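Local atomic coordinates of serine proteinase inhibitor A (Sagittaria sagittifolia, PDB entry 3E8L), a protein that inhibits serine proteases, probably holding trypsin and chymotrypsin at the same time through two separate reactive sites. Residues 42-47 against 54-59; 63-68 against 89-94; 82-87 against 130-135; 141-146 against 156-161. The protein carries 2 engineered substitutions. All blocks are in the same frame, centred on the assembly; numbering follows the deposited sequence.

Followed from the N terminus, the four contacts show how a beta-trefoil is assembled from loops of different size. Interaction 1 closes the shortest, a hairpin with six residues between its segments. Interaction 2 then joins 63-68 to 89-94, and interaction 3 starts within that loop at 82-87 but finds its partner far beyond it at 130-135, so the two cross. Interaction 4 comes last, in series, closing a nine-residue loop. Leu43 O probably accepts a hydrogen bond from Leu65 N, linking interactions 1 and 2, while Val67 packs on Phe87 between 2 and 3. Arg134 of interaction 3 reaches the backbone of interaction 4, whose strand 142-147 lies beside 130-135 in the same four-stranded sheet.

Interaction 1: 42-47 against 54-59; sequences GLSTLR and YVYEAP. Engineered in segment 42-47: Arg47 (natural residue His).
The beta hairpin of strands 43-49 and 52-57 pairs Ser44 with Tyr56 and Leu46 with Tyr54 as antiparallel hydrogen-bonded pairs, with Thr45-Val55 between them and Leu43-Glu57 beyond Ser44-Tyr56 as non-hydrogen-bonded pairs. Both bonds of the Leu46-Tyr54 pair are made, Tyr54 N reaching Leu46 O at 2.6 Å and Leu46 N reaching Tyr54 O at 2.8 Å. The pairing runs on past the strand, where Ala58 N gives a 2.8 Å bond to Gly42 O. On the face carrying Leu46 and Tyr56, the two side chains meet nearly at a right angle: Leu46 CG, set beside its own backbone N (chi1 -80°), stands 3.8 Å from the centroid of the Tyr56 ring in a CH-pi contact over one face. Ala58 N lies above the opposite face, and Ser44 CB comes to 3.8 Å from Tyr56 CE2. Without the ring, as with an alanine at Tyr56, Leu46 would probably lose the face it rests on and a gap open beside Ser44. The other face turns Leu43 CG against Val55 CG1 at 4.1 Å. Beyond the hairpin, Val55 packs on strand 113-119, Leu43 on Ile32 of strand 30-34, and Tyr56 on Leu169 of strand 167-172.

Interaction 2: 63-68 against 89-94; sequences RGLPVG and FSMPVP
Leu65 and Phe89 form the apolar centre, their side chains crossing at about a right angle. Leu65 CD1 lies over one face of the ring, 3.9 Å from its centroid in a CH-pi contact, while Leu65 CB comes to 3.5 Å from Phe89 CD1. The leucine takes this place because its CG sits beside the backbone N, opposite the carbonyl carbon (chi1 -69°). Val67 CG2 approaches the same ring obliquely, 3.6 Å from Phe89 CE1, and the other methyl of Leu65, CD2, reaches Met91 CB at 4.0 Å. Val67 and Phe89 are an antiparallel non-hydrogen-bonded pair, at the end of the sheet where strands 67-70 and 84-89 of the beta-trefoil draw apart; the Phe89 ring also meets that of Trp101, and Leu65 and Phe89 both pack on Thr45 of strand 43-49. Further out, Pro66 lays its ring along Ser90, with Pro66 CB 3.7 Å from Ser90 CB and Pro66 CD 3.4 Å from Ser90 O. The polar edge is the Pro66 carbonyl: its oxygen lies in the plane of the Phe89 ring at the ring edge and accepts a nearly straight bond from Ser90 N at 2.6 Å, the donor tilted 34° from the carbonyl plane. Past Met91, residues Pro92 to Pro94 continue as a short strand that pairs antiparallel with a strand of another protein chain.

Interaction 3: 82-87 against 130-135; sequences GSRYKF and WFEARS. With SO4 (sulfate ion), chain I.
Phe87 and Phe131 mark the tight part of this contact, with Phe131 CB set over one face of the Phe87 ring, 3.7 Å from its centroid. Beside them Tyr85 and Phe131 form an antiparallel hydrogen-bonded pair, Phe131 N reaching Tyr85 O at 2.7 Å. Glu132, with CG anti to the backbone N (chi1 -176°) and an extended chain, is gripped by two arginines. Arg84 NH1 meets Glu132 OE1 at 3.1 Å on the syn side, 31° out of the carboxylate plane, with the oxygen in the guanidinium plane; Arg84 NE goes to Glu150 O. Arg134 NE binds Glu132 OE2 at 3.0 Å from above the carboxylate plane, and its NH2 holds Cys156 O. A glutamine here would probably leave both guanidinium groups without the negative charge that balances them. Before Gly82 N rejoins Ala133 O directly at 3.1 Å, a water bridges Ser83 O and Ala133 N. At the opposite end, partly exposed Lys86 extends to a sulfate, probably from the crystallisation liquor, NZ 3.2 Å from O1, and Trp130 CH2 lies 3.4 Å from sulfate O4. Strands 84-89 and 130-135 are the central pair of a four-stranded antiparallel sheet in the beta-trefoil, with the Arg84-Glu132-Arg134 salt-bridge network on one face.

Interaction 4: 141-146 against 156-161; sequences VYKLAA and CPEVGS
Leu144 and Val159 are joined by a nearly straight backbone bond, Val159 N to Leu144 O at 2.8 Å, and Ala146 and Pro157 by another, Ala146 N to Pro157 O at 3.0 Å. Between these two bonds the backbones of Ala145 and Glu158 pass with CA atoms 4.2 Å apart, making a single beta bridge. Side chains pack around these bonds. With Val159 CG1 anti to the backbone N (chi1 162°), Val159 CG2 falls beside that N and comes to 4.0 Å from Ala146 CB, and Val159 CB faces Leu144 CB at 4.1 Å. At the other end Ala146 O is approached by carbon atoms, Cys156 CB at 3.2 Å and CD of the Pro157 ring. A second shell surrounds these contacts. Where the segments diverge, a water accepts from Leu144 N and donates to Val159 O at 2.7 Å, linking the two backbones where no direct bond joins them. Cys156 is anchored by its disulfide to Cys147, which follows Ala146 in the chain, so the intervening loop is tied at its base, with the Cys149-Cys152 disulfide closing a smaller loop within it; Cys156 O also accepts from Arg134 NH2. On one flank strand 130-135 pairs with Lys143 and Ala145, whereas Val159 and Pro157 lean on strand 167-172 and Leu144 on Val179 of strand 179-183.

Interaction 1: 42-47 against 54-59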
loop_
_atom_site.group_PDB
_atom_site.type_symbol
_atom_site.label_atom_id
_atom_site.label_comp_id
_atom_site.label_asym_id
_atom_site.label_seq_id
_atom_site.Cartn_x
_atom_site.Cartn_y
_atom_site.Cartn_z
ATOM N N GLY A 42 -4.880 22.719 -2.289
ATOM C CA GLY A 42 -4.387 21.391 -2.575
ATOM C C GLY A 42 -4.578 20.465 -1.398
ATOM O O GLY A 42 -4.720 20.901 -0.265
ATOM N N LEU A 43 -4.586 19.173 -1.677
ATOM C CA LEU A 43 -4.603 18.180 -0.638
ATOM C C LEU A 43 -3.315 18.220 0.185
ATOM O O LEU A 43 -2.226 18.487 -0.335
ATOM C CB LEU A 43 -4.832 16.813 -1.254
ATOM C CG LEU A 43 -6.256 16.292 -1.167
ATOM C CD1 LEU A 43 -7.287 17.386 -1.328
ATOM C CD2 LEU A 43 -6.428 15.224 -2.199
ATOM N N SER A 44 -3.456 17.956 1.479
ATOM C CA SER A 44 -2.371 18.122 2.434
ATOM C C SER A 44 -2.632 17.274 3.691
ATOM O O SER A 44 -3.570 16.485 3.718
ATOM C CB SER A 44 -2.222 19.609 2.774
ATOM O OG SER A 44 -1.049 19.840 3.525
ATOM N N THR A 45 -1.809 17.447 4.721
ATOM C CA THR A 45 -1.916 16.641 5.943
ATOM C C THR A 45 -2.283 17.456 7.187
ATOM O O THR A 45 -1.818 18.592 7.359
ATOM C CB THR A 45 -0.587 15.954 6.281
ATOM O OG1 THR A 45 0.449 16.950 6.348
ATOM C CG2 THR A 45 -0.237 14.897 5.269
ATOM N N LEU A 46 -3.114 16.848 8.042
ATOM C CA LEU A 46 -3.348 17.294 9.423
ATOM C C LEU A 46 -2.887 16.203 10.365
ATOM O O LEU A 46 -3.418 15.086 10.323
ATOM C CB LEU A 46 -4.829 17.507 9.702
ATOM C CG LEU A 46 -5.580 18.752 9.279
ATOM C CD1 LEU A 46 -7.041 18.598 9.701
ATOM C CD2 LEU A 46 -4.954 19.992 9.926
ATOM N N ARG A 47 -1.931 16.508 11.233
ATOM C CA ARG A 47 -1.486 15.503 12.189
ATOM C C ARG A 47 -2.661 14.823 12.916
ATOM O O ARG A 47 -3.576 15.477 13.414
ATOM C CB ARG A 47 -0.469 16.077 13.194
ATOM C CG ARG A 47 0.885 16.388 12.564
ATOM C CD ARG A 47 2.016 16.435 13.585
ATOM N NE ARG A 47 3.228 17.031 13.010
ATOM C CZ ARG A 47 3.610 18.299 13.191
ATOM N NH1 ARG A 47 4.725 18.743 12.615
ATOM N NH2 ARG A 47 2.890 19.129 13.945
ATOM N N TYR A 54 -4.304 13.147 8.821
ATOM C CA TYR A 54 -5.531 13.136 8.015
ATOM C C TYR A 54 -5.216 13.789 6.684
ATOM O O TYR A 54 -4.555 14.838 6.663
ATOM C CB TYR A 54 -6.659 13.919 8.677
ATOM C CG TYR A 54 -7.152 13.358 9.986
ATOM C CD1 TYR A 54 -8.101 12.359 10.009
ATOM C CD2 TYR A 54 -6.685 13.854 11.200
ATOM C CE1 TYR A 54 -8.579 11.854 11.198
ATOM C CE2 TYR A 54 -7.151 13.351 12.410
ATOM C CZ TYR A 54 -8.109 12.340 12.399
ATOM O OH TYR A 54 -8.599 11.812 13.580
ATOM N N VAL A 55 -5.672 13.165 5.591
ATOM C CA VAL A 55 -5.730 13.825 4.289
ATOM C C VAL A 55 -6.886 14.835 4.294
ATOM O O VAL A 55 -8.060 14.474 4.455
ATOM C CB VAL A 55 -5.921 12.826 3.130
ATOM C CG1 VAL A 55 -5.831 13.554 1.787
ATOM C CG2 VAL A 55 -4.894 11.726 3.192
ATOM N N TYR A 56 -6.542 16.103 4.143
ATOM C CA TYR A 56 -7.530 17.175 4.095
ATOM C C TYR A 56 -7.179 18.201 3.015
ATOM O O TYR A 56 -6.049 18.242 2.508
ATOM C CB TYR A 56 -7.613 17.867 5.457
ATOM C CG TYR A 56 -6.700 19.068 5.632
ATOM C CD1 TYR A 56 -7.233 20.340 5.832
ATOM C CD2 TYR A 56 -5.309 18.934 5.603
ATOM C CE1 TYR A 56 -6.408 21.450 5.986
ATOM C CE2 TYR A 56 -4.474 20.035 5.755
ATOM C CZ TYR A 56 -5.025 21.288 5.948
ATOM O OH TYR A 56 -4.197 22.384 6.110
ATOM N N GLU A 57 -8.143 19.044 2.678
ATOM C CA GLU A 57 -7.922 20.079 1.689
ATOM C C GLU A 57 -7.358 21.337 2.351
ATOM O O GLU A 57 -8.008 21.949 3.197
ATOM C CB GLU A 57 -9.229 20.384 0.999
ATOM C CG GLU A 57 -9.078 21.158 -0.276
ATOM C CD GLU A 57 -10.420 21.605 -0.812
ATOM O OE1 GLU A 57 -11.363 20.789 -0.745
ATOM O OE2 GLU A 57 -10.530 22.761 -1.282
ATOM N N ALA A 58 -6.151 21.725 1.971
ATOM C CA ALA A 58 -5.528 22.910 2.522
ATOM C C ALA A 58 -6.367 24.125 2.162
ATOM O O ALA A 58 -7.061 24.097 1.140
ATOM C CB ALA A 58 -4.123 23.070 1.967
ATOM N N PRO A 59 -6.311 25.190 2.998
ATOM C CA PRO A 59 -6.947 26.458 2.633
ATOM C C PRO A 59 -6.468 26.985 1.282
ATOM O O PRO A 59 -5.462 26.517 0.736
ATOM C CB PRO A 59 -6.519 27.428 3.755
ATOM C CG PRO A 59 -5.447 26.714 4.545
ATOM C CD PRO A 59 -5.731 25.248 4.356
#

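Interaction 2: 63-68 against 89-94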
loop_
_atom_site.group_PDB
_atom_site.type_symbol
_atom_site.label_atom_id
_atom_site.label_comp_id
_atom_site.label_asym_id
_atom_site.label_seq_id
_atom_site.Cartn_x
_atom_site.Cartn_y
_atom_site.Cartn_z
ATOM N N ARG A 63 -0.328 25.794 -0.542
ATOM C CA ARG A 63 0.160 24.849 -1.509
ATOM C C ARG A 63 -0.248 23.493 -0.983
ATOM O O ARG A 63 -0.256 23.268 0.227
ATOM C CB ARG A 63 1.678 24.936 -1.618
ATOM N N GLY A 64 -0.610 22.595 -1.884
ATOM C CA GLY A 64 -0.877 21.245 -1.469
ATOM C C GLY A 64 0.465 20.562 -1.351
ATOM O O GLY A 64 1.486 21.112 -1.717
ATOM N N LEU A 65 0.466 19.354 -0.832
ATOM C CA LEU A 65 1.659 18.553 -0.797
ATOM C C LEU A 65 1.795 17.772 -2.065
ATOM O O LEU A 65 0.841 17.420 -2.688
ATOM C CB LEU A 65 1.692 17.629 0.389
ATOM C CG LEU A 65 1.846 18.118 1.804
ATOM C CD1 LEU A 65 1.429 17.029 2.692
ATOM C CD2 LEU A 65 3.230 18.482 2.116
ATOM N N PRO A 66 3.022 17.546 -2.455
ATOM C CA PRO A 66 3.338 16.739 -3.631
ATOM C C PRO A 66 3.028 15.272 -3.386
ATOM O O PRO A 66 3.307 14.769 -2.307
ATOM C CB PRO A 66 4.854 16.920 -3.786
ATOM C CG PRO A 66 5.240 18.041 -2.908
ATOM C CD PRO A 66 4.236 18.112 -1.834
ATOM N N VAL A 67 2.467 14.593 -4.382
ATOM C CA VAL A 67 2.131 13.183 -4.275
ATOM C C VAL A 67 2.802 12.388 -5.388
ATOM O O VAL A 67 2.775 12.780 -6.542
ATOM C CB VAL A 67 0.606 12.940 -4.368
ATOM C CG1 VAL A 67 0.258 11.499 -3.970
ATOM C CG2 VAL A 67 -0.184 13.941 -3.520
ATOM N N GLY A 68 3.396 11.254 -5.033
ATOM C CA GLY A 68 3.933 10.307 -6.012
ATOM C C GLY A 68 2.968 9.147 -6.155
ATOM O O GLY A 68 2.323 8.732 -5.177
ATOM N N PHE A 89 2.690 11.106 -0.288
ATOM C CA PHE A 89 3.120 12.470 -0.205
ATOM C C PHE A 89 4.641 12.580 -0.227
ATOM O O PHE A 89 5.348 11.760 0.354
ATOM C CB PHE A 89 2.600 13.114 1.077
ATOM C CG PHE A 89 1.142 13.498 1.028
ATOM C CD1 PHE A 89 0.651 14.327 0.013
ATOM C CD2 PHE A 89 0.275 13.064 2.017
ATOM C CE1 PHE A 89 -0.710 14.696 -0.020
ATOM C CE2 PHE A 89 -1.072 13.426 2.006
ATOM C CZ PHE A 89 -1.570 14.246 0.997
ATOM N N SER A 90 5.138 13.609 -0.905
ATOM C CA SER A 90 6.562 13.902 -0.895
ATOM C C SER A 90 6.736 14.996 0.125
ATOM O O SER A 90 6.469 16.171 -0.144
ATOM C CB SER A 90 7.029 14.369 -2.273
ATOM O OG SER A 90 8.437 14.462 -2.315
ATOM N N MET A 91 7.129 14.594 1.326
ATOM C CA MET A 91 7.177 15.515 2.463
ATOM C C MET A 91 8.256 15.061 3.426
ATOM O O MET A 91 8.534 13.867 3.515
ATOM C CB MET A 91 5.818 15.573 3.156
ATOM C CG MET A 91 5.321 14.219 3.691
ATOM S SD MET A 91 3.748 14.298 4.555
ATOM C CE MET A 91 4.098 15.538 5.821
ATOM N N PRO A 92 8.892 16.007 4.130
ATOM C CA PRO A 92 9.973 15.598 5.025
ATOM C C PRO A 92 9.380 14.730 6.126
ATOM O O PRO A 92 8.280 15.019 6.605
ATOM C CB PRO A 92 10.486 16.922 5.589
ATOM C CG PRO A 92 9.950 17.982 4.687
ATOM C CD PRO A 92 8.652 17.458 4.201
ATOM N N VAL A 93 10.094 13.676 6.517
ATOM C CA VAL A 93 9.543 12.706 7.462
ATOM C C VAL A 93 10.663 11.985 8.213
ATOM O O VAL A 93 11.728 11.773 7.654
ATOM C CB VAL A 93 8.630 11.734 6.675
ATOM C CG1 VAL A 93 9.238 10.380 6.548
ATOM C CG2 VAL A 93 7.250 11.694 7.266
ATOM N N PRO A 94 10.453 11.635 9.498
ATOM C CA PRO A 94 11.445 10.774 10.154
ATOM C C PRO A 94 11.410 9.387 9.509
ATOM O O PRO A 94 10.322 8.925 9.148
ATOM C CB PRO A 94 10.953 10.708 11.598
ATOM C CG PRO A 94 9.477 10.946 11.514
ATOM C CD PRO A 94 9.288 11.898 10.366
#

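Interaction 3: 82-87 against 130-135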
loop_
_atom_site.group_PDB
_atom_site.type_symbol
_atom_site.label_atom_id
_atom_site.label_comp_id
_atom_site.label_asym_id
_atom_site.label_seq_id
_atom_site.Cartn_x
_atom_site.Cartn_y
_atom_site.Cartn_z
ATOM N N GLY A 82 -9.259 3.922 -13.933
ATOM C CA GLY A 82 -9.791 2.698 -13.354
ATOM C C GLY A 82 -8.752 1.838 -12.661
ATOM O O GLY A 82 -9.099 0.889 -11.938
ATOM N N SER A 83 -7.476 2.143 -12.879
ATOM C CA SER A 83 -6.416 1.324 -12.298
ATOM C C SER A 83 -6.144 1.770 -10.881
ATOM O O SER A 83 -6.645 2.792 -10.426
ATOM C CB SER A 83 -5.133 1.408 -13.115
ATOM O OG SER A 83 -5.181 0.512 -14.189
ATOM N N ARG A 84 -5.334 0.997 -10.190
ATOM C CA ARG A 84 -5.094 1.233 -8.774
ATOM C C ARG A 84 -3.640 1.546 -8.461
ATOM O O ARG A 84 -2.723 0.889 -8.954
ATOM C CB ARG A 84 -5.626 0.060 -7.939
ATOM C CG ARG A 84 -7.082 0.259 -7.602
ATOM C CD ARG A 84 -8.036 -0.176 -8.723
ATOM N NE ARG A 84 -8.144 -1.611 -8.623
ATOM C CZ ARG A 84 -9.254 -2.281 -8.398
ATOM N NH1 ARG A 84 -10.421 -1.663 -8.319
ATOM N NH2 ARG A 84 -9.172 -3.591 -8.279
ATOM N N TYR A 85 -3.455 2.569 -7.642
ATOM C CA TYR A 85 -2.134 3.058 -7.309
ATOM C C TYR A 85 -1.984 3.421 -5.852
ATOM O O TYR A 85 -2.948 3.817 -5.186
ATOM C CB TYR A 85 -1.802 4.260 -8.171
ATOM C CG TYR A 85 -1.944 3.935 -9.617
ATOM C CD1 TYR A 85 -0.983 3.164 -10.270
ATOM C CD2 TYR A 85 -3.049 4.368 -10.333
ATOM C CE1 TYR A 85 -1.120 2.846 -11.616
ATOM C CE2 TYR A 85 -3.201 4.052 -11.667
ATOM C CZ TYR A 85 -2.241 3.293 -12.306
ATOM O OH TYR A 85 -2.408 2.997 -13.634
ATOM N N LYS A 86 -0.752 3.271 -5.371
ATOM C CA LYS A 86 -0.336 3.765 -4.068
ATOM C C LYS A 86 -0.093 5.270 -4.207
ATOM O O LYS A 86 0.615 5.698 -5.127
ATOM C CB LYS A 86 0.941 3.032 -3.677
ATOM C CG LYS A 86 1.591 3.410 -2.349
ATOM C CD LYS A 86 2.550 2.257 -1.981
ATOM C CE LYS A 86 3.739 2.701 -1.154
ATOM N NZ LYS A 86 4.878 1.751 -1.313
ATOM N N PHE A 87 -0.706 6.060 -3.326
ATOM C CA PHE A 87 -0.508 7.521 -3.271
ATOM C C PHE A 87 0.444 7.836 -2.122
ATOM O O PHE A 87 0.238 7.356 -1.015
ATOM C CB PHE A 87 -1.842 8.228 -3.016
ATOM C CG PHE A 87 -2.741 8.337 -4.230
ATOM C CD1 PHE A 87 -2.714 7.375 -5.247
ATOM C CD2 PHE A 87 -3.648 9.399 -4.334
ATOM C CE1 PHE A 87 -3.567 7.487 -6.355
ATOM C CE2 PHE A 87 -4.496 9.506 -5.423
ATOM C CZ PHE A 87 -4.456 8.563 -6.435
ATOM N N TRP A 130 -5.155 1.396 -2.042
ATOM C CA TRP A 130 -4.959 1.484 -3.464
ATOM C C TRP A 130 -6.013 2.437 -3.982
ATOM O O TRP A 130 -7.207 2.202 -3.814
ATOM C CB TRP A 130 -5.140 0.099 -4.080
ATOM C CG TRP A 130 -4.038 -0.895 -3.759
ATOM C CD1 TRP A 130 -4.080 -1.925 -2.845
ATOM C CD2 TRP A 130 -2.734 -0.954 -4.367
ATOM N NE1 TRP A 130 -2.882 -2.626 -2.859
ATOM C CE2 TRP A 130 -2.042 -2.048 -3.775
ATOM C CE3 TRP A 130 -2.085 -0.189 -5.352
ATOM C CZ2 TRP A 130 -0.741 -2.391 -4.141
ATOM C CZ3 TRP A 130 -0.794 -0.540 -5.719
ATOM C CH2 TRP A 130 -0.131 -1.629 -5.115
ATOM N N PHE A 131 -5.579 3.527 -4.603
ATOM C CA PHE A 131 -6.512 4.530 -5.068
ATOM C C PHE A 131 -6.632 4.577 -6.582
ATOM O O PHE A 131 -5.674 4.330 -7.320
ATOM C CB PHE A 131 -6.182 5.883 -4.452
ATOM C CG PHE A 131 -6.242 5.862 -2.959
ATOM C CD1 PHE A 131 -7.354 6.364 -2.288
ATOM C CD2 PHE A 131 -5.204 5.309 -2.216
ATOM C CE1 PHE A 131 -7.424 6.336 -0.889
ATOM C CE2 PHE A 131 -5.269 5.278 -0.828
ATOM C CZ PHE A 131 -6.384 5.787 -0.172
ATOM N N GLU A 132 -7.841 4.903 -7.014
ATOM C CA GLU A 132 -8.281 4.752 -8.376
ATOM C C GLU A 132 -8.758 6.125 -8.802
ATOM O O GLU A 132 -9.495 6.772 -8.056
ATOM C CB GLU A 132 -9.451 3.761 -8.361
ATOM C CG GLU A 132 -10.028 3.355 -9.705
ATOM C CD GLU A 132 -11.100 2.283 -9.576
ATOM O OE1 GLU A 132 -10.942 1.370 -8.745
ATOM O OE2 GLU A 132 -12.104 2.338 -10.310
ATOM N N ALA A 133 -8.315 6.597 -9.965
ATOM C CA ALA A 133 -8.904 7.801 -10.551
ATOM C C ALA A 133 -10.023 7.335 -11.463
ATOM O O ALA A 133 -9.818 6.471 -12.332
ATOM C CB ALA A 133 -7.881 8.592 -11.339
ATOM N N ARG A 134 -11.209 7.881 -11.254
ATOM C CA ARG A 134 -12.352 7.544 -12.084
ATOM C C ARG A 134 -12.749 8.778 -12.870
ATOM O O ARG A 134 -12.610 9.906 -12.376
ATOM C CB ARG A 134 -13.525 7.076 -11.221
ATOM C CG ARG A 134 -13.423 5.650 -10.775
ATOM C CD ARG A 134 -14.650 5.265 -9.985
ATOM N NE ARG A 134 -14.484 3.956 -9.353
ATOM C CZ ARG A 134 -15.215 3.510 -8.340
ATOM N NH1 ARG A 134 -16.174 4.256 -7.818
ATOM N NH2 ARG A 134 -14.981 2.304 -7.852
ATOM N N SER A 135 -13.256 8.565 -14.081
ATOM C CA SER A 135 -13.612 9.672 -14.965
ATOM C C SER A 135 -14.853 10.444 -14.512
ATOM O O SER A 135 -15.695 9.943 -13.752
ATOM C CB SER A 135 -13.792 9.174 -16.393
ATOM O OG SER A 135 -14.959 8.377 -16.473
HETATM S S SO4 I . 4.027 -0.821 -4.249
HETATM O O1 SO4 I . 4.321 -1.008 -2.825
HETATM O O2 SO4 I . 5.096 -0.056 -4.888
HETATM O O3 SO4 I . 3.855 -2.120 -4.902
HETATM O O4 SO4 I . 2.792 -0.059 -4.399
HETATM O O HOH W 1 -6.131 5.401 -11.683
#

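Interaction 4: 141-146 against 156-161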
loop_
_atom_site.group_PDB
_atom_site.type_symbol
_atom_site.label_atom_id
_atom_site.label_comp_id
_atom_site.label_asym_id
_atom_site.label_seq_id
_atom_site.Cartn_x
_atom_site.Cartn_y
_atom_site.Cartn_z
ATOM N N VAL A 141 -10.696 15.976 -14.833
ATOM C CA VAL A 141 -11.359 16.150 -13.543
ATOM C C VAL A 141 -11.851 14.774 -13.106
ATOM O O VAL A 141 -12.555 14.089 -13.867
ATOM C CB VAL A 141 -12.559 17.151 -13.623
ATOM C CG1 VAL A 141 -13.176 17.349 -12.265
ATOM C CG2 VAL A 141 -12.129 18.494 -14.155
ATOM N N TYR A 142 -11.486 14.360 -11.892
ATOM C CA TYR A 142 -11.701 12.977 -11.494
ATOM C C TYR A 142 -12.311 12.799 -10.124
ATOM O O TYR A 142 -12.231 13.676 -9.278
ATOM C CB TYR A 142 -10.384 12.189 -11.574
ATOM C CG TYR A 142 -9.705 12.313 -12.920
ATOM C CD1 TYR A 142 -10.060 11.480 -13.987
ATOM C CD2 TYR A 142 -8.718 13.285 -13.133
ATOM C CE1 TYR A 142 -9.448 11.597 -15.225
ATOM C CE2 TYR A 142 -8.106 13.421 -14.367
ATOM C CZ TYR A 142 -8.471 12.571 -15.420
ATOM O OH TYR A 142 -7.851 12.704 -16.653
ATOM N N LYS A 143 -12.920 11.636 -9.928
ATOM C CA LYS A 143 -13.350 11.184 -8.623
ATOM C C LYS A 143 -12.334 10.152 -8.159
ATOM O O LYS A 143 -11.903 9.317 -8.961
ATOM C CB LYS A 143 -14.757 10.565 -8.715
ATOM C CG LYS A 143 -15.885 11.583 -8.482
ATOM C CD LYS A 143 -17.273 11.049 -8.823
ATOM C CE LYS A 143 -17.753 11.544 -10.170
ATOM N NZ LYS A 143 -19.221 11.895 -10.175
ATOM N N LEU A 144 -11.933 10.212 -6.888
ATOM C CA LEU A 144 -11.077 9.171 -6.342
ATOM C C LEU A 144 -11.909 8.031 -5.750
ATOM O O LEU A 144 -13.010 8.248 -5.247
ATOM C CB LEU A 144 -10.118 9.729 -5.287
ATOM C CG LEU A 144 -9.249 10.913 -5.715
ATOM C CD1 LEU A 144 -8.475 11.496 -4.513
ATOM C CD2 LEU A 144 -8.321 10.560 -6.899
ATOM N N ALA A 145 -11.363 6.819 -5.810
ATOM C CA ALA A 145 -11.953 5.651 -5.157
ATOM C C ALA A 145 -10.871 4.901 -4.391
ATOM O O ALA A 145 -9.695 4.938 -4.746
ATOM C CB ALA A 145 -12.624 4.753 -6.167
ATOM N N ALA A 146 -11.271 4.248 -3.314
ATOM C CA ALA A 146 -10.322 3.655 -2.378
ATOM C C ALA A 146 -10.511 2.150 -2.384
ATOM O O ALA A 146 -11.615 1.679 -2.149
ATOM C CB ALA A 146 -10.529 4.223 -0.978
ATOM N N CYS A 156 -14.692 -0.417 -5.985
ATOM C CA CYS A 156 -14.290 0.286 -4.775
ATOM C C CYS A 156 -15.247 1.422 -4.396
ATOM O O CYS A 156 -15.890 2.014 -5.281
ATOM C CB CYS A 156 -12.860 0.815 -4.952
ATOM S SG CYS A 156 -11.781 -0.504 -5.423
ATOM N N PRO A 157 -15.348 1.720 -3.081
ATOM C CA PRO A 157 -16.144 2.868 -2.641
ATOM C C PRO A 157 -15.464 4.151 -3.070
ATOM O O PRO A 157 -14.239 4.266 -2.999
ATOM C CB PRO A 157 -16.124 2.778 -1.109
ATOM C CG PRO A 157 -15.256 1.639 -0.765
ATOM C CD PRO A 157 -14.646 1.054 -1.967
ATOM N N GLU A 158 -16.271 5.103 -3.509
ATOM C CA GLU A 158 -15.816 6.454 -3.787
ATOM C C GLU A 158 -15.289 7.186 -2.542
ATOM O O GLU A 158 -15.725 6.912 -1.416
ATOM C CB GLU A 158 -17.001 7.224 -4.340
ATOM C CG GLU A 158 -16.649 8.553 -4.948
ATOM C CD GLU A 158 -17.704 8.992 -5.943
ATOM O OE1 GLU A 158 -18.360 8.093 -6.533
ATOM O OE2 GLU A 158 -17.876 10.227 -6.117
ATOM N N VAL A 159 -14.355 8.114 -2.762
ATOM C CA VAL A 159 -13.876 9.045 -1.744
ATOM C C VAL A 159 -14.602 10.379 -1.876
ATOM O O VAL A 159 -14.728 10.927 -2.978
ATOM C CB VAL A 159 -12.384 9.263 -1.893
ATOM C CG1 VAL A 159 -11.941 10.515 -1.164
ATOM C CG2 VAL A 159 -11.614 8.037 -1.394
ATOM N N GLY A 160 -15.098 10.894 -0.753
ATOM C CA GLY A 160 -15.734 12.215 -0.703
ATOM C C GLY A 160 -15.238 13.075 0.452
ATOM O O GLY A 160 -14.326 12.689 1.182
ATOM N N SER A 161 -15.847 14.240 0.626
ATOM C CA SER A 161 -15.378 15.191 1.627
ATOM C C SER A 161 -16.307 15.309 2.846
ATOM O O SER A 161 -17.542 15.187 2.717
ATOM C CB SER A 161 -15.213 16.564 0.981
ATOM O OG SER A 161 -16.480 17.080 0.628
HETATM O O HOH W 2 -13.213 11.784 -5.009
#